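Receptor-like protein kinase ANXUR1 (Arabidopsis thaliana, PDB 6FIG) is a malectin-like receptor kinase involved in plant reproduction, whose extracellular region probably senses signals that its kinase domain passes on by phosphorylating proteins. Local coordinates at residues H285-L291 / K324-Y329. Numbering follows the deposited sequence.
Sequences HFCEFQL and KGIPMY
Phe-286 and Met-328 form the hydrogen-bonded pair where strands 278-287 and 327-336 run antiparallel in the malectin-like fold. Phe-286 N reaches Met-328 O at 2.9 Å in a nearly straight bond (173°), and Met-328 N returns a more bent one to Phe-286 O. This is the close-packed part: CB of Phe-286 lies 3.9 Å from CG of Met-328, and the bend at chi3 brings the methionine CE near the phenyl CD2. A long, flexible methionine suits this place, its side chain also touching Trp-320 of helix 317-321, while Phe-286 meets Ile-317. On the face of His-285 and Tyr-329, the tyrosine CB makes a CH-pi contact over the imidazole, 4.3 Å from its centroid. Tyr-250 and Glu-368 hold the two ring nitrogens. Past Pro-327 a water joins the chains, accepting from Glu-288 N and donating to Ile-326 O. Direct pairing resumes with Gly-325 N to Glu-288 O (2.8 Å); at the glycine's backbone angles (phi 87°, psi -5°) a CB would press on the carbonyl oxygen of Lys-324. The Glu-288 carboxylate grips its own turn: OE2 accepts from Gln-290 N and Leu-291 N, while OE1 bridges to Lys-297. At the looser end, partly exposed Lys-324 extends along carbonyl oxygens, its CG 3.3 Å from Leu-291 O, and its NZ stops 3.6 Å from the backbone O of exposed Gln-290, with no hydrogen bond to segment 285-291. Backbone bonds and one water thus make the join, the carboxylate shapes the adjoining turn, whose Phe-289 side chain lies about 6 Å from a bound calcium ion, and the lysine contributes mainly its aliphatic chain.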
# COMPACT_ATOMS: atom_id res chain seq x y z
N HIS A 285 23.98 4.90 2.66
CA HIS A 285 23.51 4.17 1.50
C HIS A 285 24.41 4.48 0.31
O HIS A 285 24.68 5.65 0.01
CB HIS A 285 22.08 4.60 1.15
CG HIS A 285 21.06 4.20 2.17
ND1 HIS A 285 20.37 3.02 2.10
CD2 HIS A 285 20.62 4.84 3.27
CE1 HIS A 285 19.53 2.95 3.12
NE2 HIS A 285 19.66 4.04 3.84
N PHE A 286 24.83 3.42 -0.39
CA PHE A 286 25.74 3.56 -1.54
C PHE A 286 25.26 2.78 -2.73
O PHE A 286 24.70 1.71 -2.59
CB PHE A 286 27.13 3.05 -1.20
CG PHE A 286 27.80 3.74 -0.07
CD1 PHE A 286 28.46 4.97 -0.25
CD2 PHE A 286 27.88 3.12 1.19
CE1 PHE A 286 29.13 5.56 0.80
CE2 PHE A 286 28.55 3.73 2.23
CZ PHE A 286 29.19 4.94 2.04
N CYS A 287 25.54 3.29 -3.93
CA CYS A 287 25.34 2.53 -5.15
C CYS A 287 26.19 3.23 -6.20
O CYS A 287 26.02 4.43 -6.44
CB CYS A 287 23.88 2.49 -5.59
SG CYS A 287 23.58 1.54 -7.10
N GLU A 288 27.11 2.48 -6.79
CA GLU A 288 27.98 3.03 -7.81
C GLU A 288 27.28 2.92 -9.15
O GLU A 288 27.03 1.81 -9.62
CB GLU A 288 29.31 2.28 -7.87
CG GLU A 288 30.30 2.80 -8.94
CD GLU A 288 30.60 4.25 -8.75
OE1 GLU A 288 31.22 4.57 -7.72
OE2 GLU A 288 30.21 5.08 -9.60
N PHE A 289 26.94 4.05 -9.76
CA PHE A 289 26.27 4.03 -11.06
C PHE A 289 27.06 4.67 -12.21
O PHE A 289 26.57 4.75 -13.33
CB PHE A 289 24.84 4.60 -10.97
CG PHE A 289 24.76 5.99 -10.40
CD1 PHE A 289 24.23 6.20 -9.13
CD2 PHE A 289 25.18 7.10 -11.14
CE1 PHE A 289 24.14 7.48 -8.60
CE2 PHE A 289 25.10 8.37 -10.61
CZ PHE A 289 24.57 8.56 -9.34
N GLN A 290 28.30 5.09 -11.94
CA GLN A 290 29.17 5.63 -13.01
C GLN A 290 30.35 4.73 -13.31
O GLN A 290 30.61 4.40 -14.47
CB GLN A 290 29.64 7.01 -12.62
CG GLN A 290 28.48 7.99 -12.56
CD GLN A 290 28.95 9.43 -12.50
OE1 GLN A 290 29.75 9.79 -11.63
NE2 GLN A 290 28.44 10.25 -13.40
N LEU A 291 31.09 4.38 -12.28
CA LEU A 291 32.30 3.57 -12.38
C LEU A 291 31.95 2.11 -12.39
O LEU A 291 30.79 1.73 -12.18
CB LEU A 291 33.23 3.89 -11.21
CG LEU A 291 33.61 5.37 -11.10
CD1 LEU A 291 34.28 5.66 -9.77
CD2 LEU A 291 34.51 5.74 -12.28
N LYS A 324 28.83 -2.45 -10.50
CA LYS A 324 28.02 -1.27 -10.79
C LYS A 324 26.54 -1.60 -10.67
O LYS A 324 26.09 -2.65 -11.13
CB LYS A 324 28.33 -0.81 -12.22
CG LYS A 324 27.71 0.50 -12.65
CD LYS A 324 27.94 0.65 -14.15
CE LYS A 324 27.82 2.08 -14.60
NZ LYS A 324 28.29 2.16 -16.01
N GLY A 325 25.79 -0.71 -10.04
CA GLY A 325 24.35 -0.83 -9.96
C GLY A 325 23.81 -1.64 -8.80
O GLY A 325 22.60 -1.67 -8.62
N ILE A 326 24.67 -2.26 -7.99
CA ILE A 326 24.20 -3.00 -6.79
C ILE A 326 24.19 -2.02 -5.61
O ILE A 326 25.21 -1.41 -5.30
CB ILE A 326 25.10 -4.22 -6.48
CG1 ILE A 326 25.00 -5.25 -7.60
CG2 ILE A 326 24.74 -4.86 -5.14
CD1 ILE A 326 25.95 -6.42 -7.49
N PRO A 327 23.02 -1.85 -4.96
CA PRO A 327 22.91 -0.96 -3.82
C PRO A 327 23.38 -1.66 -2.55
O PRO A 327 23.41 -2.89 -2.47
CB PRO A 327 21.41 -0.68 -3.75
CG PRO A 327 20.80 -1.97 -4.20
CD PRO A 327 21.74 -2.52 -5.25
N MET A 328 23.71 -0.86 -1.55
CA MET A 328 24.10 -1.38 -0.24
C MET A 328 23.96 -0.29 0.78
O MET A 328 23.75 0.88 0.47
CB MET A 328 25.56 -1.85 -0.27
CG MET A 328 26.52 -0.72 -0.60
SD MET A 328 28.25 -1.04 -0.18
CE MET A 328 28.18 -0.94 1.60
N TYR A 329 24.13 -0.69 2.03
CA TYR A 329 24.26 0.27 3.10
C TYR A 329 25.27 -0.24 4.11
O TYR A 329 25.58 -1.44 4.17
CB TYR A 329 22.90 0.55 3.77
CG TYR A 329 22.35 -0.65 4.48
CD1 TYR A 329 21.60 -1.60 3.81
CD2 TYR A 329 22.61 -0.85 5.84
CE1 TYR A 329 21.12 -2.72 4.44
CE2 TYR A 329 22.12 -1.97 6.50
CZ TYR A 329 21.35 -2.89 5.79
OH TYR A 329 20.86 -4.03 6.38
O HOH W 1 27.41 -0.64 -6.63